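Local coordinates for dual specificity protein phosphatase 15 (Homo sapiens, PDB 1YZ4) that removes phosphate from phosphotyrosine, phosphoserine and phosphothreonine in proteins, acting through a catalytic domain of the dual-specificity family of protein tyrosine phosphatases, at residues A[11-17]-A[102-106]; A[34-38]-A[76-80]; A[66-70]-A[137-141]; A[39-43]-A[97-101]. The protein carries 1 engineered substitution. All blocks are in the same frame, centred on the assembly; numbering follows the deposited sequence.

Interaction 1: residues A[11-17]-A[102-106]; sequences VLPGLYL and VTAYV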
loop_
_atom_site.group_PDB
_atom_site.type_symbol
_atom_site.label_atom_id
_atom_site.label_comp_id
_atom_site.label_asym_id
_atom_site.label_seq_id
_atom_site.Cartn_x
_atom_site.Cartn_y
_atom_site.Cartn_z
ATOM N N VAL A 11 8.530 3.227 -0.545
ATOM C CA VAL A 11 8.024 3.558 0.781
ATOM C C VAL A 11 8.849 2.846 1.838
ATOM O O VAL A 11 9.020 3.335 2.950
ATOM C CB VAL A 11 6.565 3.104 0.941
ATOM C CG1 VAL A 11 6.001 3.633 2.238
ATOM C CG2 VAL A 11 5.745 3.565 -0.250
ATOM N N LEU A 12 9.370 1.687 1.464
ATOM C CA LEU A 12 10.163 0.865 2.360
ATOM C C LEU A 12 10.803 -0.191 1.468
ATOM O O LEU A 12 10.270 -0.507 0.403
ATOM C CB LEU A 12 9.230 0.178 3.361
ATOM C CG LEU A 12 9.367 0.253 4.879
ATOM C CD1 LEU A 12 9.449 1.690 5.357
ATOM C CD2 LEU A 12 8.153 -0.441 5.492
ATOM N N PRO A 13 11.957 -0.737 1.877
ATOM C CA PRO A 13 12.595 -1.768 1.049
ATOM C C PRO A 13 11.530 -2.817 0.705
ATOM O O PRO A 13 10.877 -3.362 1.603
ATOM C CB PRO A 13 13.678 -2.336 1.973
ATOM C CG PRO A 13 14.050 -1.140 2.837
ATOM C CD PRO A 13 12.699 -0.512 3.134
ATOM N N GLY A 14 11.336 -3.069 -0.587
ATOM C CA GLY A 14 10.346 -4.041 -1.016
ATOM C C GLY A 14 8.902 -3.553 -1.094
ATOM O O GLY A 14 8.002 -4.354 -1.366
ATOM N N LEU A 15 8.663 -2.259 -0.879
ATOM C CA LEU A 15 7.295 -1.718 -0.932
ATOM C C LEU A 15 7.197 -0.392 -1.690
ATOM O O LEU A 15 7.954 0.540 -1.421
ATOM C CB LEU A 15 6.759 -1.531 0.492
ATOM C CG LEU A 15 5.337 -0.996 0.640
ATOM C CD1 LEU A 15 4.360 -1.897 -0.095
ATOM C CD2 LEU A 15 4.988 -0.914 2.121
ATOM N N TYR A 16 6.255 -0.297 -2.627
ATOM C CA TYR A 16 6.093 0.925 -3.412
ATOM C C TYR A 16 4.654 1.402 -3.568
ATOM O O TYR A 16 3.704 0.623 -3.458
ATOM C CB TYR A 16 6.678 0.752 -4.817
ATOM C CG TYR A 16 8.156 0.453 -4.859
ATOM C CD1 TYR A 16 8.639 -0.814 -4.540
ATOM C CD2 TYR A 16 9.075 1.436 -5.229
ATOM C CE1 TYR A 16 9.998 -1.100 -4.592
ATOM C CE2 TYR A 16 10.433 1.160 -5.284
ATOM C CZ TYR A 16 10.885 -0.112 -4.965
ATOM O OH TYR A 16 12.220 -0.404 -5.043
ATOM N N LEU A 17 4.520 2.698 -3.844
ATOM C CA LEU A 17 3.230 3.343 -4.057
ATOM C C LEU A 17 3.197 3.875 -5.480
ATOM O O LEU A 17 4.197 4.394 -5.976
ATOM C CB LEU A 17 3.040 4.501 -3.072
ATOM C CG LEU A 17 2.375 4.185 -1.728
ATOM C CD1 LEU A 17 2.417 5.402 -0.822
ATOM C CD2 LEU A 17 0.931 3.759 -1.972
ATOM N N VAL A 102 -1.061 1.320 2.325
ATOM C CA VAL A 102 0.344 1.302 2.732
ATOM C C VAL A 102 0.571 1.892 4.132
ATOM O O VAL A 102 1.420 1.401 4.890
ATOM C CB VAL A 102 1.245 2.039 1.700
ATOM C CG1 VAL A 102 0.637 3.372 1.338
ATOM C CG2 VAL A 102 2.639 2.256 2.281
ATOM N N THR A 103 -0.189 2.929 4.480
ATOM C CA THR A 103 -0.053 3.564 5.789
ATOM C C THR A 103 -0.411 2.551 6.868
ATOM O O THR A 103 0.296 2.409 7.872
ATOM C CB THR A 103 -0.969 4.812 5.906
ATOM O OG1 THR A 103 -0.560 5.785 4.941
ATOM C CG2 THR A 103 -0.858 5.457 7.289
ATOM N N ALA A 104 -1.503 1.832 6.644
ATOM C CA ALA A 104 -1.951 0.820 7.581
ATOM C C ALA A 104 -0.853 -0.227 7.773
ATOM O O ALA A 104 -0.607 -0.687 8.886
ATOM C CB ALA A 104 -3.210 0.167 7.056
ATOM N N TYR A 105 -0.188 -0.598 6.684
ATOM C CA TYR A 105 0.882 -1.582 6.755
ATOM C C TYR A 105 2.049 -1.090 7.604
ATOM O O TYR A 105 2.526 -1.787 8.498
ATOM C CB TYR A 105 1.424 -1.898 5.367
ATOM C CG TYR A 105 2.535 -2.914 5.423
ATOM C CD1 TYR A 105 2.260 -4.258 5.683
ATOM C CD2 TYR A 105 3.871 -2.532 5.264
ATOM C CE1 TYR A 105 3.282 -5.196 5.786
ATOM C CE2 TYR A 105 4.903 -3.471 5.367
ATOM C CZ TYR A 105 4.594 -4.800 5.628
ATOM O OH TYR A 105 5.593 -5.737 5.729
ATOM N N VAL A 106 2.520 0.113 7.291
ATOM C CA VAL A 106 3.641 0.699 8.006
ATOM C C VAL A 106 3.291 0.931 9.470
ATOM O O VAL A 106 4.150 0.827 10.343
ATOM C CB VAL A 106 4.078 2.018 7.339
ATOM C CG1 VAL A 106 5.236 2.648 8.114
ATOM C CG2 VAL A 106 4.500 1.734 5.896
#

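Interaction 2: residues A[34-38]-A[76-80]; sequences ITHII and FIHCC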
loop_
_atom_site.group_PDB
_atom_site.type_symbol
_atom_site.label_atom_id
_atom_site.label_comp_id
_atom_site.label_asym_id
_atom_site.label_seq_id
_atom_site.Cartn_x
_atom_site.Cartn_y
_atom_site.Cartn_z
ATOM N N ILE A 34 9.564 -5.481 -9.272
ATOM C CA ILE A 34 8.249 -5.689 -8.675
ATOM C C ILE A 34 7.736 -7.093 -8.976
ATOM O O ILE A 34 7.609 -7.475 -10.139
ATOM C CB ILE A 34 7.228 -4.656 -9.210
ATOM C CG1 ILE A 34 7.598 -3.262 -8.701
ATOM C CG2 ILE A 34 5.810 -5.040 -8.785
ATOM C CD1 ILE A 34 7.633 -3.145 -7.178
ATOM N N THR A 35 7.446 -7.859 -7.926
ATOM C CA THR A 35 6.942 -9.225 -8.091
ATOM C C THR A 35 5.499 -9.363 -7.626
ATOM O O THR A 35 4.837 -10.359 -7.911
ATOM C CB THR A 35 7.782 -10.241 -7.295
ATOM O OG1 THR A 35 7.763 -9.890 -5.904
ATOM C CG2 THR A 35 9.220 -10.273 -7.811
ATOM N N HIS A 36 5.022 -8.363 -6.895
ATOM C CA HIS A 36 3.660 -8.381 -6.378
ATOM C C HIS A 36 3.007 -7.019 -6.499
ATOM O O HIS A 36 3.658 -5.986 -6.365
ATOM C CB HIS A 36 3.654 -8.820 -4.915
ATOM C CG HIS A 36 4.101 -10.232 -4.711
ATOM N ND1 HIS A 36 5.412 -10.629 -4.879
ATOM C CD2 HIS A 36 3.406 -11.349 -4.388
ATOM C CE1 HIS A 36 5.502 -11.930 -4.670
ATOM N NE2 HIS A 36 4.300 -12.391 -4.371
ATOM N N ILE A 37 1.706 -7.029 -6.735
ATOM C CA ILE A 37 0.959 -5.800 -6.888
ATOM C C ILE A 37 -0.418 -5.944 -6.280
ATOM O O ILE A 37 -1.052 -6.997 -6.368
ATOM C CB ILE A 37 0.753 -5.432 -8.382
ATOM C CG1 ILE A 37 2.098 -5.146 -9.060
ATOM C CG2 ILE A 37 -0.198 -4.229 -8.499
ATOM C CD1 ILE A 37 1.970 -4.861 -10.582
ATOM N N ILE A 38 -0.870 -4.876 -5.645
ATOM C CA ILE A 38 -2.196 -4.850 -5.077
ATOM C C ILE A 38 -2.879 -3.778 -5.901
ATOM O O ILE A 38 -2.441 -2.628 -5.910
ATOM C CB ILE A 38 -2.195 -4.419 -3.602
ATOM C CG1 ILE A 38 -1.490 -5.473 -2.743
ATOM C CG2 ILE A 38 -3.636 -4.196 -3.124
ATOM C CD1 ILE A 38 -1.584 -5.187 -1.249
ATOM N N PHE A 76 -0.603 -9.910 2.651
ATOM C CA PHE A 76 -0.089 -10.092 1.299
ATOM C C PHE A 76 1.283 -9.410 1.209
ATOM O O PHE A 76 2.287 -10.032 0.853
ATOM C CB PHE A 76 -1.063 -9.457 0.304
ATOM C CG PHE A 76 -0.688 -9.653 -1.143
ATOM C CD1 PHE A 76 -0.898 -10.876 -1.774
ATOM C CD2 PHE A 76 -0.183 -8.594 -1.887
ATOM C CE1 PHE A 76 -0.618 -11.041 -3.134
ATOM C CE2 PHE A 76 0.104 -8.745 -3.252
ATOM C CZ PHE A 76 -0.117 -9.969 -3.877
ATOM N N ILE A 77 1.316 -8.125 1.552
ATOM C CA ILE A 77 2.551 -7.349 1.507
ATOM C C ILE A 77 3.682 -7.951 2.335
ATOM O O ILE A 77 4.811 -8.081 1.859
ATOM C CB ILE A 77 2.308 -5.905 1.992
ATOM C CG1 ILE A 77 1.440 -5.163 0.967
ATOM C CG2 ILE A 77 3.646 -5.184 2.207
ATOM C CD1 ILE A 77 0.836 -3.867 1.490
ATOM N N HIS A 78 3.374 -8.312 3.574
ATOM C CA HIS A 78 4.373 -8.876 4.464
ATOM C C HIS A 78 4.967 -10.161 3.893
ATOM O O HIS A 78 6.192 -10.309 3.820
ATOM C CB HIS A 78 3.757 -9.145 5.831
ATOM C CG HIS A 78 4.737 -9.074 6.957
ATOM N ND1 HIS A 78 5.467 -7.938 7.236
ATOM C CD2 HIS A 78 5.095 -9.989 7.887
ATOM C CE1 HIS A 78 6.230 -8.156 8.291
ATOM N NE2 HIS A 78 6.024 -9.394 8.705
ATOM N N CYS A 79 4.101 -11.080 3.481
ATOM C CA CYS A 79 4.546 -12.347 2.912
ATOM C C CYS A 79 5.503 -12.072 1.755
ATOM O O CYS A 79 6.574 -12.686 1.650
ATOM C CB CYS A 79 3.348 -13.162 2.415
ATOM S SG CYS A 79 3.796 -14.634 1.448
ATOM N N CYS A 80 5.113 -11.144 0.886
ATOM C CA CYS A 80 5.947 -10.788 -0.250
ATOM C C CYS A 80 7.319 -10.251 0.189
ATOM O O CYS A 80 8.363 -10.688 -0.309
ATOM C CB CYS A 80 5.227 -9.747 -1.107
ATOM S SG CYS A 80 6.290 -8.831 -2.245
#

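Interaction 3: residues A[66-70]-A[137-141]; sequences IKKHF and QLEEF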
loop_
_atom_site.group_PDB
_atom_site.type_symbol
_atom_site.label_atom_id
_atom_site.label_comp_id
_atom_site.label_asym_id
_atom_site.label_seq_id
_atom_site.Cartn_x
_atom_site.Cartn_y
_atom_site.Cartn_z
ATOM N N ILE A 66 -12.610 0.616 3.266
ATOM C CA ILE A 66 -11.398 -0.086 2.824
ATOM C C ILE A 66 -10.773 -0.816 3.997
ATOM O O ILE A 66 -9.946 -1.706 3.805
ATOM C CB ILE A 66 -10.301 0.864 2.249
ATOM C CG1 ILE A 66 -10.488 2.280 2.774
ATOM C CG2 ILE A 66 -10.282 0.807 0.737
ATOM C CD1 ILE A 66 -10.144 2.422 4.212
ATOM N N LYS A 67 -11.160 -0.428 5.209
ATOM C CA LYS A 67 -10.618 -1.049 6.412
ATOM C C LYS A 67 -10.921 -2.536 6.435
ATOM O O LYS A 67 -10.253 -3.299 7.127
ATOM C CB LYS A 67 -11.173 -0.379 7.677
ATOM C CG LYS A 67 -12.628 -0.692 8.014
ATOM C CD LYS A 67 -13.121 0.245 9.116
ATOM C CE LYS A 67 -14.519 -0.104 9.607
ATOM N NZ LYS A 67 -14.533 -1.300 10.501
ATOM N N LYS A 68 -11.927 -2.947 5.670
ATOM C CA LYS A 68 -12.280 -4.355 5.614
ATOM C C LYS A 68 -11.237 -5.155 4.837
ATOM O O LYS A 68 -11.233 -6.382 4.887
ATOM C CB LYS A 68 -13.662 -4.537 4.982
ATOM C CG LYS A 68 -14.809 -4.109 5.897
ATOM C CD LYS A 68 -16.167 -4.271 5.210
ATOM C CE LYS A 68 -17.317 -3.752 6.073
ATOM N NZ LYS A 68 -18.614 -3.803 5.333
ATOM N N HIS A 69 -10.348 -4.464 4.130
ATOM C CA HIS A 69 -9.315 -5.147 3.361
ATOM C C HIS A 69 -7.903 -4.970 3.927
ATOM O O HIS A 69 -6.935 -5.475 3.358
ATOM C CB HIS A 69 -9.343 -4.690 1.899
ATOM C CG HIS A 69 -10.638 -4.971 1.201
ATOM N ND1 HIS A 69 -11.719 -4.117 1.263
ATOM C CD2 HIS A 69 -11.027 -6.015 0.430
ATOM C CE1 HIS A 69 -12.717 -4.622 0.558
ATOM N NE2 HIS A 69 -12.324 -5.774 0.042
ATOM N N PHE A 70 -7.793 -4.262 5.047
ATOM C CA PHE A 70 -6.505 -4.026 5.688
ATOM C C PHE A 70 -5.740 -5.303 6.042
ATOM O O PHE A 70 -4.560 -5.441 5.713
ATOM C CB PHE A 70 -6.685 -3.199 6.969
ATOM C CG PHE A 70 -6.974 -1.735 6.727
ATOM C CD1 PHE A 70 -7.095 -1.227 5.434
ATOM C CD2 PHE A 70 -7.104 -0.858 7.804
ATOM C CE1 PHE A 70 -7.338 0.127 5.214
ATOM C CE2 PHE A 70 -7.348 0.503 7.596
ATOM C CZ PHE A 70 -7.463 0.995 6.295
ATOM N N GLN A 137 -10.756 5.789 9.357
ATOM C CA GLN A 137 -10.610 4.346 9.360
ATOM C C GLN A 137 -9.181 4.008 9.782
ATOM O O GLN A 137 -8.943 2.993 10.441
ATOM C CB GLN A 137 -10.920 3.776 7.972
ATOM C CG GLN A 137 -12.385 3.902 7.591
ATOM C CD GLN A 137 -12.711 3.272 6.248
ATOM O OE1 GLN A 137 -12.316 2.139 5.963
ATOM N NE2 GLN A 137 -13.452 3.999 5.422
ATOM N N LEU A 138 -8.235 4.863 9.406
ATOM C CA LEU A 138 -6.844 4.650 9.796
ATOM C C LEU A 138 -6.750 4.891 11.307
ATOM O O LEU A 138 -6.010 4.208 12.015
ATOM C CB LEU A 138 -5.916 5.602 9.027
ATOM C CG LEU A 138 -5.671 5.195 7.564
ATOM C CD1 LEU A 138 -5.066 6.353 6.780
ATOM C CD2 LEU A 138 -4.747 3.961 7.519
ATOM N N GLU A 139 -7.520 5.859 11.789
ATOM C CA GLU A 139 -7.554 6.184 13.211
ATOM C C GLU A 139 -7.979 4.932 13.983
ATOM O O GLU A 139 -7.319 4.527 14.938
ATOM C CB GLU A 139 -8.563 7.308 13.471
ATOM C CG GLU A 139 -7.957 8.631 13.901
ATOM C CD GLU A 139 -7.371 8.583 15.294
ATOM O OE1 GLU A 139 -6.449 7.774 15.529
ATOM O OE2 GLU A 139 -7.833 9.355 16.156
ATOM N N GLU A 140 -9.090 4.333 13.552
ATOM C CA GLU A 140 -9.614 3.125 14.182
ATOM C C GLU A 140 -8.533 2.059 14.200
ATOM O O GLU A 140 -8.131 1.584 15.254
ATOM C CB GLU A 140 -10.809 2.577 13.398
ATOM C CG GLU A 140 -12.103 3.365 13.520
ATOM C CD GLU A 140 -13.200 2.821 12.606
ATOM O OE1 GLU A 140 -13.488 1.600 12.671
ATOM O OE2 GLU A 140 -13.771 3.619 11.826
ATOM N N PHE A 141 -8.076 1.695 13.007
ATOM C CA PHE A 141 -7.057 0.674 12.828
ATOM C C PHE A 141 -5.880 0.851 13.779
ATOM O O PHE A 141 -5.385 -0.122 14.354
ATOM C CB PHE A 141 -6.556 0.688 11.385
ATOM C CG PHE A 141 -5.493 -0.332 11.107
ATOM C CD1 PHE A 141 -5.818 -1.682 10.989
ATOM C CD2 PHE A 141 -4.155 0.051 10.999
ATOM C CE1 PHE A 141 -4.831 -2.636 10.772
ATOM C CE2 PHE A 141 -3.157 -0.894 10.782
ATOM C CZ PHE A 141 -3.494 -2.245 10.669
#

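Interaction 4: residues A[39-43]-A[97-101]; sequences SIHES and RSTTI. With BOG (octyl beta-D-glucopyranoside), chain C; SO4 (sulfate ion), chain D.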
loop_
_atom_site.group_PDB
_atom_site.type_symbol
_atom_site.label_atom_id
_atom_site.label_comp_id
_atom_site.label_asym_id
_atom_site.label_seq_id
_atom_site.Cartn_x
_atom_site.Cartn_y
_atom_site.Cartn_z
ATOM N N SER A 39 -3.916 -4.162 -6.634
ATOM C CA SER A 39 -4.647 -3.203 -7.440
ATOM C C SER A 39 -5.945 -2.833 -6.733
ATOM O O SER A 39 -6.797 -3.692 -6.474
ATOM C CB SER A 39 -4.959 -3.787 -8.817
ATOM O OG SER A 39 -3.765 -4.066 -9.520
ATOM N N ILE A 40 -6.076 -1.556 -6.405
ATOM C CA ILE A 40 -7.269 -1.046 -5.755
ATOM C C ILE A 40 -7.972 -0.228 -6.828
ATOM O O ILE A 40 -7.740 0.975 -6.967
ATOM C CB ILE A 40 -6.914 -0.140 -4.563
ATOM C CG1 ILE A 40 -5.874 -0.828 -3.677
ATOM C CG2 ILE A 40 -8.151 0.125 -3.731
ATOM C CD1 ILE A 40 -5.297 0.073 -2.609
ATOM N N HIS A 41 -8.819 -0.902 -7.599
ATOM C CA HIS A 41 -9.539 -0.271 -8.694
ATOM C C HIS A 41 -10.944 -0.850 -8.726
ATOM O O HIS A 41 -11.127 -2.024 -8.423
ATOM C CB HIS A 41 -8.810 -0.578 -10.005
ATOM C CG HIS A 41 -9.278 0.230 -11.171
ATOM N ND1 HIS A 41 -9.305 1.610 -11.157
ATOM C CD2 HIS A 41 -9.679 -0.142 -12.411
ATOM C CE1 HIS A 41 -9.697 2.051 -12.340
ATOM N NE2 HIS A 41 -9.930 1.009 -13.119
ATOM N N GLU A 42 -11.929 -0.037 -9.098
ATOM C CA GLU A 42 -13.314 -0.504 -9.149
ATOM C C GLU A 42 -13.537 -1.686 -10.092
ATOM O O GLU A 42 -14.374 -2.541 -9.817
ATOM C CB GLU A 42 -14.273 0.617 -9.578
ATOM C CG GLU A 42 -14.334 1.831 -8.672
ATOM C CD GLU A 42 -13.295 2.884 -9.024
ATOM O OE1 GLU A 42 -13.547 4.078 -8.739
ATOM O OE2 GLU A 42 -12.231 2.525 -9.573
ATOM N N SER A 43 -12.796 -1.727 -11.195
ATOM C CA SER A 43 -12.955 -2.785 -12.188
ATOM C C SER A 43 -11.698 -3.613 -12.445
ATOM O O SER A 43 -10.580 -3.137 -12.263
ATOM C CB SER A 43 -13.415 -2.173 -13.513
ATOM O OG SER A 43 -12.369 -1.432 -14.120
ATOM N N ARG A 97 -6.375 6.022 -2.049
ATOM C CA ARG A 97 -6.591 4.587 -1.822
ATOM C C ARG A 97 -5.337 3.740 -1.549
ATOM O O ARG A 97 -5.277 3.015 -0.550
ATOM C CB ARG A 97 -7.366 3.971 -2.993
ATOM C CG ARG A 97 -8.862 4.262 -2.967
ATOM C CD ARG A 97 -9.562 3.797 -4.237
ATOM N NE ARG A 97 -9.028 4.424 -5.444
ATOM C CZ ARG A 97 -9.598 4.339 -6.648
ATOM N NH1 ARG A 97 -10.722 3.657 -6.812
ATOM N NH2 ARG A 97 -9.050 4.939 -7.695
ATOM N N SER A 98 -4.349 3.811 -2.433
ATOM C CA SER A 98 -3.126 3.037 -2.248
ATOM C C SER A 98 -2.385 3.533 -1.008
ATOM O O SER A 98 -1.762 2.758 -0.274
ATOM C CB SER A 98 -2.221 3.173 -3.480
ATOM O OG SER A 98 -1.865 4.530 -3.715
ATOM N N THR A 99 -2.467 4.836 -0.783
ATOM C CA THR A 99 -1.810 5.475 0.348
ATOM C C THR A 99 -2.353 4.948 1.670
ATOM O O THR A 99 -1.602 4.694 2.610
ATOM C CB THR A 99 -2.005 7.000 0.282
ATOM O OG1 THR A 99 -1.564 7.472 -1.000
ATOM C CG2 THR A 99 -1.211 7.693 1.364
ATOM N N THR A 100 -3.667 4.781 1.728
ATOM C CA THR A 100 -4.340 4.292 2.926
ATOM C C THR A 100 -3.881 2.872 3.286
ATOM O O THR A 100 -3.590 2.572 4.451
ATOM C CB THR A 100 -5.873 4.290 2.702
ATOM O OG1 THR A 100 -6.278 5.575 2.212
ATOM C CG2 THR A 100 -6.614 3.986 3.999
ATOM N N ILE A 101 -3.836 1.998 2.284
ATOM C CA ILE A 101 -3.409 0.623 2.499
ATOM C C ILE A 101 -1.948 0.569 2.972
ATOM O O ILE A 101 -1.631 -0.138 3.926
ATOM C CB ILE A 101 -3.592 -0.229 1.201
ATOM C CG1 ILE A 101 -5.062 -0.623 1.032
ATOM C CG2 ILE A 101 -2.762 -1.493 1.263
ATOM C CD1 ILE A 101 -5.992 0.543 0.844
HETATM C C1 BOG C . -11.309 7.605 -13.143
HETATM O O1 BOG C . -11.873 8.592 -14.014
HETATM C C2 BOG C . -11.303 8.149 -11.685
HETATM O O2 BOG C . -10.523 9.328 -11.610
HETATM C C3 BOG C . -10.719 7.086 -10.750
HETATM O O3 BOG C . -10.726 7.559 -9.418
HETATM C C4 BOG C . -11.581 5.834 -10.854
HETATM O O4 BOG C . -11.058 4.837 -9.997
HETATM C C5 BOG C . -11.589 5.323 -12.322
HETATM O O5 BOG C . -12.095 6.376 -13.183
HETATM C C6 BOG C . -12.483 4.090 -12.452
HETATM O O6 BOG C . -12.596 3.693 -13.809
HETATM C "C1'" BOG C . -11.589 8.417 -15.410
HETATM C "C2'" BOG C . -11.216 9.791 -15.925
HETATM C "C3'" BOG C . -9.772 10.075 -15.572
HETATM C "C4'" BOG C . -9.301 11.448 -16.018
HETATM C "C5'" BOG C . -7.833 11.686 -15.646
HETATM C "C6'" BOG C . -7.513 11.326 -14.200
HETATM C "C7'" BOG C . -6.057 11.569 -13.900
HETATM C "C8'" BOG C . -5.744 11.205 -12.474
HETATM S S SO4 D . -6.528 7.184 -5.815
HETATM O O1 SO4 D . -7.129 7.081 -7.138
HETATM O O2 SO4 D . -7.242 6.319 -4.882
HETATM O O3 SO4 D . -5.136 6.791 -5.870
HETATM O O4 SO4 D . -6.580 8.553 -5.321
#

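Interaction 1: residues A[11-17]-A[102-106]
A beta hairpin with a classic bulge at its turn meets helix 97-110, and Val102 sits at the centre of the contact between Val11, Leu15 and Leu17. The hairpin is defined by a type II turn from Leu12 to Leu15, closed by the bond from Leu15 N to Leu12 O. The bulge shows in two further bonds, as Val11 N and, weakly, Leu12 N both donate to Leu15 O. With Val11 and Leu12 paired against one residue, both bring their CB atoms toward the helix.

The two methyls of Val102 divide the work. CG1, wedged between the backbone N and the carbonyl carbon (chi1 47°), faces the end of Leu17, where it lies 3.3 Å from Leu17 CD2, a tight contact. CG2 turns instead to the bulge, meeting Val11 CG1 tip to tip at 3.6 Å, and Leu15 CD2 at 3.9 Å. One helical turn after Val102, Tyr105 and Leu15 slide past each other in opposite directions, bringing Leu15 CD2 to 3.7 Å from Tyr105 CD2. Leu12 CD2 approaches the same ring at its edge, 4.4 Å from Tyr105 CE2, and also touches Val106.

All seven contacts are apolar; the phenol oxygen of Tyr105 bonds to His78 and Arg81. Around this interface, helix 70-82 packs against Leu15 and Tyr105 through Ile77, helix 114-123 touches Leu17 and Val106, and strand 15-18 runs beside strand 87-91 in the sheet.

Interaction 2: residues A[34-38]-A[76-80]
His36 and Cys80 meet ring to thiol: Cys80 CB stands over one face of the imidazole, 3.9 Å from its centroid and only 14° off the normal, a CH-pi contact. Cys80 SG lies off the normal, on the ND1 side of the ring, 3.3 Å from His36 ND1. That nitrogen already has a partner in the ring plane, since Thr35 OG1 and His36 ND1 are hydrogen-bonded at 2.7 Å. The bond helps fix the rotation of the imidazole, and Thr35 OG1 is itself held by the backbone N of Asn86.

On the other side of CG, the CD2 edge of the imidazole turns to Phe76. His36 CG lies anti to its carbonyl carbon, which carries CD2 to the phenyl group in an offset edge-to-face stack. Centroids are 5.6 Å apart and the planes stand at 70°, with the histidine supplying the edge. With Phe76 CG anti to the backbone N, the phenyl ring lies between His36 CD2 and Ile38 CG1.

Past the phenyl group, Ile38 runs in the opposite direction to Phe76, with Ile38 CG1 3.5 Å from Phe76 CD2. Beyond it the Ile38 and Ile77 side chains cross at about a right angle, with Ile38 CD1 3.7 Å from Ile77 CG1.

Strand 36-38 and helix 76-80 run at 169° to each other, nearly antiparallel, with axes 9.6 Å apart. The helix joins strands 52-56 and 87-91, which flank strand 36-40 and run parallel to it; this is the helix-on-sheet packing of a beta-alpha-beta crossover.

Interaction 3: residues A[66-70]-A[137-141]
Phe70 and Phe141 stand almost perpendicular, their planes at 86° and their centroids 5.2 Å apart, so the pair is T-shaped. Phe70 turns its edge to the face of Phe141, and Phe70 CD2 comes to 3.5 Å from Phe141 CD1. Phe141 CG lies anti to the backbone N (chi1 180°), which sends its ring out from the helix beside that edge. One face of the Phe70 ring is covered from its own segment by Lys67 CA, 3.5 Å above the plane and over its centre. Leu138 CD2 touches the same ring obliquely at 4.2 Å from Phe70 CZ.

This contact joins helix 132-143 to the end of the loop that follows strand 52-56 and to the first residue of helix 70-82, and so ties together two helical parts of the phosphatase domain. The chain at 66-68 coils like a helix but lacks a helix's regular hydrogen bonding, and the Gln137 amide meets the backbone there.

Gln137 stretches out beyond CG and crosses Lys67 at about a right angle. Gln137 OE1 accepts a hydrogen bond from Lys67 N at 2.9 Å, although OE1 is placed too near Ile66 and this bond is less sure. Gln137 NE2 is bonded to Val64 O, so both ends of the amide turn to the loop. On the exposed side, Lys67 bends at its last torsion, and Lys67 NZ forms a long salt bridge of 3.8 Å with Glu140 OE1.

Interaction 4: residues A[39-43]-A[97-101]
Ile40 O lies over the centre of one face of the Arg97 guanidinium, 3.8 Å above its plane, while sulfate O2, Glu42 OE2 and O4 of the octyl glucoside lie at its edge. Arg97 NE gives a bond of 2.7 Å to sulfate O2, and Arg97 NH2 a hydrogen bond of 2.9 Å to sulfate O1, a two-pronged grip on the anion. The backbone N of Arg97 adds a third bond, also to O2. Arg97 NH2 also donates to glucoside O4 at 3.1 Å.

Glu42 comes in on the NH1 side. Its OE2 lies 3.3 Å from Arg97 NH1, a salt bridge whose hydrogen bond is weak, and the carboxylate plane is turned 81° from the guanidinium. The same OE2 takes a hydrogen bond from glucoside O4, so acid, sugar and arginine close a small polar cluster. A bend at chi2 (88°) carries the carboxylate round to it. NH1 is also bonded to Val58 O, which helps fix the group's position and rotation.

The Ile40 and Arg97 side chains slide past each other in opposite directions, Ile40 CG2 touching Arg97 CB and CD, and Ile40 CD1 meets Ile101 CD1 tip to tip at 3.6 Å.

The sulfate is further bound by the backbone N atoms of Ala93, Ile95 and Ser96 and by OG of Ser91, an engineered residue at the predicted position of the phosphocysteine nucleophile. It probably occupies the place of a substrate phosphate, as in the P-loop of protein tyrosine phosphatases, whose signature includes this arginine.

In the fold
Interactions 1 and 4 share helix 97-110: its first turn faces the anion site through 97-101, and its middle packs on the hairpin through 102-106, with Leu17 touching Ser98. Interactions 2 and 4 share strand 36-40, whose start packs on helix 70-82 and whose end reaches the site. Interaction 1 is buried and purely apolar. Interaction 2 is partly buried and mixes aromatic, sulfur and aliphatic contacts; packing of Tyr16 on Ile34 links the two. Interaction 3 uses no strand of the sheet and pairs buried phenyl rings with an exposed lysine-glutamate pair, and its Leu138 and Phe70 reach Thr100. Interaction 4 alone puts buried charge beside bound ligands.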